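Local structure of ORF14 (Streptomyces clavuligerus, 2WPX) at residues Thr119-Pro133 against Pro324-Gly336. The protein binds acetyl-coenzyme A and, as a tandem GNAT protein of the clavulanic acid pathway, is probably an acyltransferase. Numbering follows the deposited sequence.
Sequences TTLTATVVESLPSGP and PYDRWVFWTAEAG
In the tandem GNAT protein ORF14, strand 120-127 of the first GNAT sequence pairs antiparallel with the chain's last strand, 324-334, which follows the second GNAT sequence in the chain and is inserted between 120-127 and strand 149-162. Hydrogen-bonded pairs Leu121-Ala333, Ala123-Trp331, Val125-Val329 and Glu127-Arg327 alternate with non-hydrogen-bonded ones such as Thr124-Phe330. Beyond Thr120 and Glu334, Ala335 N donates to Thr119 O at 3.0 Å.

The two faces differ. On the one bearing Leu121, Ala123 and Val125, helices 101-115 and 138-145 pack against the strands, and Ala123 touches the bound acetyl-coenzyme A. Here Glu127 reaches diagonally over Val329 to Trp331. Its CG stands anti to its own carbonyl carbon (chi1 -58°), and the extended chain beyond carries OE2 to the edge of the indole, where Trp331 NE1 donates to it over 3.0 Å. The N-H meets the anti side of the carboxylate, 31° out of its plane, while Arg150 forms a salt bridge with the same oxygen; together they should steady the carboxylate and favour its negative charge. Val125 lies over one face of the indole. The opposite face of the pair carries Thr124, whose CG2 packs 3.9 Å from Trp328 CB; Thr124 and Phe330 lie side by side, with Thr124 OG1 3.7 Å from Phe330 CE1.

Past Glu127, Tyr325 and Asp326 form a classic beta bulge against His158 of strand 149-162. Leu129 lays CD1 against the peptide joining them, 3.3 Å from Tyr325 C, and CD2 3.8 Å from Arg327 CB. Pro133 CG sits over the Tyr325 ring in a CH-pi contact, 4.1 Å from the centroid. One water ties this end together, accepting from Leu129 N and donating to both Pro133 O and Tyr325 O.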
ATOM      1  N   THR A 119     -21.975  -5.802  -4.061  1.00 20.41           N
ATOM      2  CA  THR A 119     -22.178  -7.213  -4.242  1.00 20.89           C
ATOM      3  C   THR A 119     -21.001  -8.048  -3.689  1.00 21.34           C
ATOM      4  O   THR A 119     -21.177  -9.231  -3.322  1.00 21.69           O
ATOM      5  CB  THR A 119     -22.272  -7.525  -5.762  1.00 21.60           C
ATOM      6  OG1 THR A 119     -23.366  -6.786  -6.312  1.00 19.99           O
ATOM      7  CG2 THR A 119     -22.499  -9.014  -6.006  1.00 23.63           C
ATOM      8  N   THR A 120     -19.815  -7.445  -3.650  1.00 20.26           N
ATOM      9  CA  THR A 120     -18.574  -8.214  -3.468  1.00 20.68           C
ATOM     10  C   THR A 120     -17.658  -7.562  -2.397  1.00 19.09           C
ATOM     11  O   THR A 120     -17.512  -6.326  -2.326  1.00 17.27           O
ATOM     12  CB  THR A 120     -17.786  -8.369  -4.796  1.00 21.40           C
ATOM     13  OG1 THR A 120     -18.517  -9.176  -5.716  1.00 25.15           O
ATOM     14  CG2 THR A 120     -16.478  -9.064  -4.564  1.00 22.55           C
ATOM     15  N   LEU A 121     -17.075  -8.409  -1.558  1.00 17.65           N
ATOM     16  CA  LEU A 121     -16.142  -7.954  -0.549  1.00 16.55           C
ATOM     17  C   LEU A 121     -14.769  -8.471  -0.999  1.00 16.85           C
ATOM     18  O   LEU A 121     -14.652  -9.609  -1.445  1.00 16.71           O
ATOM     19  CB  LEU A 121     -16.547  -8.585   0.742  1.00 15.95           C
ATOM     20  CG  LEU A 121     -16.659  -7.808   2.031  1.00 17.66           C
ATOM     21  CD1 LEU A 121     -16.906  -6.291   1.900  1.00 19.46           C
ATOM     22  CD2 LEU A 121     -17.728  -8.512   2.848  1.00 18.21           C
ATOM     23  N   THR A 122     -13.748  -7.616  -0.984  1.00 16.53           N
ATOM     24  CA  THR A 122     -12.409  -8.066  -1.415  1.00 17.64           C
ATOM     25  C   THR A 122     -11.400  -7.735  -0.367  1.00 17.93           C
ATOM     26  O   THR A 122     -11.582  -6.825   0.464  1.00 17.74           O
ATOM     27  CB  THR A 122     -11.914  -7.497  -2.795  1.00 19.31           C
ATOM     28  OG1 THR A 122     -11.581  -6.117  -2.660  1.00 18.28           O
ATOM     29  CG2 THR A 122     -12.956  -7.658  -3.915  1.00 17.26           C
ATOM     30  N   ALA A 123     -10.300  -8.456  -0.425  1.00 17.54           N
ATOM     31  CA  ALA A 123      -9.373  -8.475   0.656  1.00 17.08           C
ATOM     32  C   ALA A 123      -7.984  -8.870   0.190  1.00 16.03           C
ATOM     33  O   ALA A 123      -7.835  -9.706  -0.701  1.00 17.72           O
ATOM     34  CB  ALA A 123      -9.881  -9.478   1.743  1.00 16.61           C
ATOM     35  N   THR A 124      -6.981  -8.260   0.795  1.00 14.88           N
ATOM     36  CA  THR A 124      -5.616  -8.685   0.654  1.00 15.44           C
ATOM     37  C   THR A 124      -5.150  -9.496   1.898  1.00 15.62           C
ATOM     38  O   THR A 124      -5.230  -9.033   3.035  1.00 16.98           O
ATOM     39  CB  THR A 124      -4.701  -7.519   0.449  1.00 15.02           C
ATOM     40  OG1 THR A 124      -5.194  -6.739  -0.640  1.00 18.47           O
ATOM     41  CG2 THR A 124      -3.344  -8.009   0.083  1.00 13.70           C
ATOM     42  N   VAL A 125      -4.657 -10.702   1.666  1.00 14.87           N
ATOM     43  CA  VAL A 125      -4.334 -11.571   2.758  1.00 14.39           C
ATOM     44  C   VAL A 125      -2.866 -11.822   2.733  1.00 15.22           C
ATOM     45  O   VAL A 125      -2.273 -12.070   1.661  1.00 17.61           O
ATOM     46  CB  VAL A 125      -5.080 -12.906   2.637  1.00 14.64           C
ATOM     47  CG1 VAL A 125      -4.695 -13.793   3.801  1.00 14.08           C
ATOM     48  CG2 VAL A 125      -6.627 -12.656   2.542  1.00 11.64           C
ATOM     49  N   VAL A 126      -2.235 -11.777   3.897  1.00 14.62           N
ATOM     50  CA  VAL A 126      -0.838 -12.118   3.925  1.00 13.39           C
ATOM     51  C   VAL A 126      -0.485 -13.621   4.027  1.00 15.47           C
ATOM     52  O   VAL A 126      -0.863 -14.302   4.983  1.00 16.54           O
ATOM     53  CB  VAL A 126      -0.156 -11.387   5.016  1.00 14.79           C
ATOM     54  CG1 VAL A 126       1.336 -11.868   5.070  1.00 11.86           C
ATOM     55  CG2 VAL A 126      -0.331  -9.863   4.764  1.00  8.34           C
ATOM     56  N   GLU A 127       0.294 -14.118   3.072  1.00 14.97           N
ATOM     57  CA  GLU A 127       0.549 -15.528   2.959  1.00 16.58           C
ATOM     58  C   GLU A 127       2.024 -15.725   2.741  1.00 17.77           C
ATOM     59  O   GLU A 127       2.741 -14.743   2.634  1.00 18.24           O
ATOM     60  CB  GLU A 127      -0.299 -16.163   1.832  1.00 16.61           C
ATOM     61  CG  GLU A 127      -1.832 -15.942   2.044  1.00 16.89           C
ATOM     62  CD  GLU A 127      -2.629 -16.927   1.243  1.00 18.54           C
ATOM     63  OE1 GLU A 127      -2.248 -18.120   1.307  1.00 16.97           O
ATOM     64  OE2 GLU A 127      -3.589 -16.513   0.513  1.00 17.09           O
ATOM     65  N   SER A 128       2.476 -16.985   2.742  1.00 19.13           N
ATOM     66  CA  SER A 128       3.862 -17.340   2.444  1.00 20.67           C
ATOM     67  C   SER A 128       4.252 -17.411   0.974  1.00 20.36           C
ATOM     68  O   SER A 128       3.478 -17.740   0.104  1.00 17.83           O
ATOM     69  CB  SER A 128       4.247 -18.682   3.065  1.00 21.61           C
ATOM     70  OG  SER A 128       3.754 -18.773   4.382  1.00 26.15           O
ATOM     71  N   LEU A 129       5.521 -17.131   0.750  1.00 22.70           N
ATOM     72  CA  LEU A 129       6.141 -17.317  -0.547  1.00 25.41           C
ATOM     73  C   LEU A 129       6.639 -18.724  -0.667  1.00 28.16           C
ATOM     74  O   LEU A 129       6.947 -19.349   0.306  1.00 30.21           O
ATOM     75  CB  LEU A 129       7.312 -16.366  -0.657  1.00 24.51           C
ATOM     76  CG  LEU A 129       6.819 -14.940  -0.749  1.00 23.01           C
ATOM     77  CD1 LEU A 129       7.992 -14.078  -0.443  1.00 24.34           C
ATOM     78  CD2 LEU A 129       6.229 -14.646  -2.163  1.00 21.57           C
ATOM     79  N   PRO A 130       6.715 -19.243  -1.873  1.00 31.26           N
ATOM     80  CA  PRO A 130       7.335 -20.548  -1.974  1.00 33.86           C
ATOM     81  C   PRO A 130       8.739 -20.494  -1.423  1.00 36.33           C
ATOM     82  O   PRO A 130       9.164 -21.371  -0.673  1.00 38.13           O
ATOM     83  CB  PRO A 130       7.378 -20.805  -3.481  1.00 34.64           C
ATOM     84  CG  PRO A 130       6.832 -19.631  -4.144  1.00 33.21           C
ATOM     85  CD  PRO A 130       6.094 -18.813  -3.131  1.00 31.50           C
ATOM     86  N   SER A 131       9.485 -19.468  -1.805  1.00 36.98           N
ATOM     87  CA  SER A 131      10.826 -19.321  -1.264  1.00 38.80           C
ATOM     88  C   SER A 131      10.775 -19.128   0.268  1.00 37.93           C
ATOM     89  O   SER A 131      11.378 -19.886   1.044  1.00 38.65           O
ATOM     90  CB  SER A 131      11.483 -18.082  -1.904  1.00 39.14           C
ATOM     91  OG  SER A 131      10.501 -17.327  -2.635  1.00 40.67           O
ATOM     92  N   GLY A 132       9.997 -18.120   0.669  1.00 35.02           N
ATOM     93  CA  GLY A 132      10.292 -17.327   1.847  1.00 32.69           C
ATOM     94  C   GLY A 132      10.010 -17.876   3.222  1.00 31.97           C
ATOM     95  O   GLY A 132       9.570 -19.019   3.371  1.00 32.72           O
ATOM     96  N   PRO A 133      10.277 -17.042   4.239  1.00 30.58           N
ATOM     97  CA  PRO A 133       9.964 -17.292   5.648  1.00 30.32           C
ATOM     98  C   PRO A 133       8.485 -17.632   5.793  1.00 28.75           C
ATOM     99  O   PRO A 133       7.580 -16.957   5.243  1.00 25.34           O
ATOM    100  CB  PRO A 133      10.308 -15.964   6.340  1.00 30.24           C
ATOM    101  CG  PRO A 133      11.332 -15.330   5.427  1.00 29.95           C
ATOM    102  CD  PRO A 133      10.897 -15.720   4.036  1.00 29.56           C
ATOM    103  N   PRO A 324      12.461 -11.002  -1.415  1.00 15.55           N
ATOM    104  CA  PRO A 324      11.051 -11.349  -1.228  1.00 14.75           C
ATOM    105  C   PRO A 324      10.855 -11.922   0.170  1.00 15.78           C
ATOM    106  O   PRO A 324      11.555 -12.834   0.576  1.00 16.35           O
ATOM    107  CB  PRO A 324      10.793 -12.408  -2.311  1.00 14.57           C
ATOM    108  CG  PRO A 324      11.913 -12.208  -3.301  1.00 15.04           C
ATOM    109  CD  PRO A 324      13.100 -11.756  -2.504  1.00 14.42           C
ATOM    110  N   TYR A 325       9.911 -11.360   0.902  1.00 15.26           N
ATOM    111  CA  TYR A 325       9.664 -11.771   2.262  1.00 17.13           C
ATOM    112  C   TYR A 325       8.306 -12.476   2.474  1.00 17.18           C
ATOM    113  O   TYR A 325       8.271 -13.545   3.055  1.00 18.74           O
ATOM    114  CB  TYR A 325       9.755 -10.570   3.169  1.00 16.82           C
ATOM    115  CG  TYR A 325       9.915 -11.002   4.573  1.00 20.52           C
ATOM    116  CD1 TYR A 325      11.178 -11.354   5.070  1.00 22.35           C
ATOM    117  CD2 TYR A 325       8.820 -11.073   5.424  1.00 21.80           C
ATOM    118  CE1 TYR A 325      11.341 -11.765   6.369  1.00 25.35           C
ATOM    119  CE2 TYR A 325       8.977 -11.470   6.738  1.00 25.06           C
ATOM    120  CZ  TYR A 325      10.240 -11.819   7.200  1.00 28.70           C
ATOM    121  OH  TYR A 325      10.405 -12.219   8.523  1.00 34.66           O
ATOM    122  N   ASP A 326       7.198 -11.876   2.020  1.00 15.77           N
ATOM    123  CA  ASP A 326       5.891 -12.511   2.117  1.00 16.49           C
ATOM    124  C   ASP A 326       5.028 -12.193   0.885  1.00 15.76           C
ATOM    125  O   ASP A 326       5.439 -11.421  -0.000  1.00 14.87           O
ATOM    126  CB  ASP A 326       5.204 -12.144   3.422  1.00 15.62           C
ATOM    127  CG  ASP A 326       5.098 -10.654   3.595  1.00 19.48           C
ATOM    128  OD1 ASP A 326       5.080 -10.162   4.746  1.00 21.94           O
ATOM    129  OD2 ASP A 326       5.062  -9.942   2.570  1.00 15.68           O
ATOM    130  N   ARG A 327       3.834 -12.789   0.835  1.00 16.45           N
ATOM    131  CA  ARG A 327       3.006 -12.788  -0.370  1.00 15.92           C
ATOM    132  C   ARG A 327       1.666 -12.088  -0.088  1.00 16.62           C
ATOM    133  O   ARG A 327       1.060 -12.303   0.977  1.00 16.39           O
ATOM    134  CB  ARG A 327       2.737 -14.217  -0.807  1.00 17.24           C
ATOM    135  CG  ARG A 327       2.085 -14.328  -2.186  1.00 19.63           C
ATOM    136  CD  ARG A 327       2.024 -15.777  -2.687  1.00 19.72           C
ATOM    137  NE  ARG A 327       1.612 -15.887  -4.087  1.00 24.26           N
ATOM    138  CZ  ARG A 327       0.639 -16.685  -4.531  1.00 28.33           C
ATOM    139  NH1 ARG A 327      -0.034 -17.465  -3.688  1.00 25.98           N
ATOM    140  NH2 ARG A 327       0.338 -16.721  -5.824  1.00 28.97           N
ATOM    141  N   TRP A 328       1.207 -11.253  -1.028  1.00 14.79           N
ATOM    142  CA  TRP A 328      -0.019 -10.478  -0.829  1.00 15.68           C
ATOM    143  C   TRP A 328      -1.110 -11.055  -1.708  1.00 16.26           C
ATOM    144  O   TRP A 328      -1.130 -10.753  -2.887  1.00 17.47           O
ATOM    145  CB  TRP A 328       0.224  -9.004  -1.209  1.00 15.34           C
ATOM    146  CG  TRP A 328       0.902  -8.247  -0.163  1.00 14.85           C
ATOM    147  CD1 TRP A 328       1.360  -8.734   1.016  1.00 15.23           C
ATOM    148  CD2 TRP A 328       1.253  -6.845  -0.189  1.00 15.98           C
ATOM    149  NE1 TRP A 328       1.956  -7.721   1.749  1.00 13.78           N
ATOM    150  CE2 TRP A 328       1.876  -6.548   1.047  1.00 15.38           C
ATOM    151  CE3 TRP A 328       1.085  -5.807  -1.128  1.00 14.90           C
ATOM    152  CZ2 TRP A 328       2.348  -5.231   1.376  1.00 17.91           C
ATOM    153  CZ3 TRP A 328       1.536  -4.494  -0.788  1.00 16.71           C
ATOM    154  CH2 TRP A 328       2.142  -4.222   0.444  1.00 14.74           C
ATOM    155  N   VAL A 329      -1.983 -11.903  -1.160  1.00 25.70           N
ATOM    156  CA  VAL A 329      -2.901 -12.704  -1.964  1.00 22.02           C
ATOM    157  C   VAL A 329      -4.327 -12.100  -1.972  1.00 20.87           C
ATOM    158  O   VAL A 329      -4.858 -11.742  -0.907  1.00 19.69           O
ATOM    159  CB  VAL A 329      -2.992 -14.164  -1.465  1.00 20.97           C
ATOM    160  CG1 VAL A 329      -3.763 -14.998  -2.476  1.00 18.62           C
ATOM    161  CG2 VAL A 329      -1.658 -14.740  -1.193  1.00 19.66           C
ATOM    162  N   PHE A 330      -4.925 -11.975  -3.162  1.00 20.22           N
ATOM    163  CA  PHE A 330      -6.221 -11.307  -3.302  1.00 19.35           C
ATOM    164  C   PHE A 330      -7.345 -12.284  -3.156  1.00 17.57           C
ATOM    165  O   PHE A 330      -7.378 -13.338  -3.828  1.00 17.53           O
ATOM    166  CB  PHE A 330      -6.300 -10.510  -4.610  1.00 21.08           C
ATOM    167  CG  PHE A 330      -5.157  -9.555  -4.762  1.00 27.63           C
ATOM    168  CD1 PHE A 330      -5.080  -8.418  -3.977  1.00 30.18           C
ATOM    169  CD2 PHE A 330      -4.089  -9.842  -5.620  1.00 33.48           C
ATOM    170  CE1 PHE A 330      -3.953  -7.550  -4.067  1.00 35.62           C
ATOM    171  CE2 PHE A 330      -2.980  -8.995  -5.705  1.00 34.38           C
ATOM    172  CZ  PHE A 330      -2.918  -7.851  -4.937  1.00 36.80           C
ATOM    173  N   TRP A 331      -8.247 -11.985  -2.224  1.00 16.43           N
ATOM    174  CA  TRP A 331      -9.381 -12.864  -1.970  1.00 13.97           C
ATOM    175  C   TRP A 331     -10.647 -12.081  -2.190  1.00 14.52           C
ATOM    176  O   TRP A 331     -10.654 -10.854  -2.086  1.00 14.58           O
ATOM    177  CB  TRP A 331      -9.376 -13.396  -0.534  1.00 13.56           C
ATOM    178  CG  TRP A 331      -8.281 -14.451  -0.094  1.00 11.87           C
ATOM    179  CD1 TRP A 331      -6.948 -14.266  -0.023  1.00 15.43           C
ATOM    180  CD2 TRP A 331      -8.513 -15.772   0.373  1.00 11.42           C
ATOM    181  NE1 TRP A 331      -6.317 -15.373   0.489  1.00 12.89           N
ATOM    182  CE2 TRP A 331      -7.257 -16.328   0.715  1.00 11.73           C
ATOM    183  CE3 TRP A 331      -9.664 -16.563   0.510  1.00 13.30           C
ATOM    184  CZ2 TRP A 331      -7.113 -17.632   1.226  1.00 12.26           C
ATOM    185  CZ3 TRP A 331      -9.525 -17.851   1.017  1.00 10.35           C
ATOM    186  CH2 TRP A 331      -8.250 -18.375   1.358  1.00 10.89           C
ATOM    187  N   THR A 332     -11.744 -12.797  -2.376  1.00 14.28           N
ATOM    188  CA  THR A 332     -13.011 -12.175  -2.721  1.00 15.75           C
ATOM    189  C   THR A 332     -14.147 -13.014  -2.143  1.00 16.49           C
ATOM    190  O   THR A 332     -14.003 -14.249  -1.940  1.00 18.34           O
ATOM    191  CB  THR A 332     -13.185 -12.057  -4.275  1.00 16.66           C
ATOM    192  OG1 THR A 332     -14.424 -11.422  -4.558  1.00 19.76           O
ATOM    193  CG2 THR A 332     -13.209 -13.468  -4.970  1.00 15.64           C
ATOM    194  N   ALA A 333     -15.277 -12.372  -1.882  1.00 17.17           N
ATOM    195  CA  ALA A 333     -16.384 -13.049  -1.206  1.00 17.66           C
ATOM    196  C   ALA A 333     -17.697 -12.406  -1.602  1.00 18.75           C
ATOM    197  O   ALA A 333     -17.743 -11.221  -1.884  1.00 17.15           O
ATOM    198  CB  ALA A 333     -16.227 -12.950   0.285  1.00 17.09           C
ATOM    199  N   GLU A 334     -18.755 -13.213  -1.624  1.00 20.55           N
ATOM    200  CA  GLU A 334     -20.108 -12.673  -1.731  1.00 24.32           C
ATOM    201  C   GLU A 334     -20.558 -11.895  -0.453  1.00 25.07           C
ATOM    202  O   GLU A 334     -20.349 -12.314   0.701  1.00 25.83           O
ATOM    203  CB  GLU A 334     -21.103 -13.777  -2.122  1.00 25.40           C
ATOM    204  CG  GLU A 334     -20.929 -14.301  -3.559  1.00 30.20           C
ATOM    205  CD  GLU A 334     -22.070 -15.236  -3.981  1.00 37.06           C
ATOM    206  OE1 GLU A 334     -22.050 -16.414  -3.612  1.00 40.42           O
ATOM    207  OE2 GLU A 334     -23.007 -14.802  -4.676  1.00 41.37           O
ATOM    208  N   ALA A 335     -21.156 -10.746  -0.686  1.00 26.29           N
ATOM    209  CA  ALA A 335     -21.750  -9.943   0.353  1.00 28.45           C
ATOM    210  C   ALA A 335     -23.092 -10.523   0.803  1.00 31.22           C
ATOM    211  O   ALA A 335     -23.402 -10.528   1.988  1.00 32.41           O
ATOM    212  CB  ALA A 335     -21.963  -8.505  -0.182  1.00 27.37           C
ATOM    213  N   GLY A 336     -23.904 -10.966  -0.149  1.00 33.98           N
ATOM    214  CA  GLY A 336     -25.351 -11.219   0.097  1.00 39.39           C
ATOM    215  C   GLY A 336     -25.517 -12.689   0.351  1.00 42.97           C
ATOM    216  O   GLY A 336     -24.518 -13.415   0.265  1.00 41.41           O
TER
HETATM  217  O   HOH W   1     -23.526 -10.812  -2.893  1.00  2.51           O
HETATM  218  O   HOH W   2       0.955 -18.563  -0.995  1.00 18.48           O
HETATM  219  O   HOH W   3       7.002 -15.996   2.601  1.00  8.95           O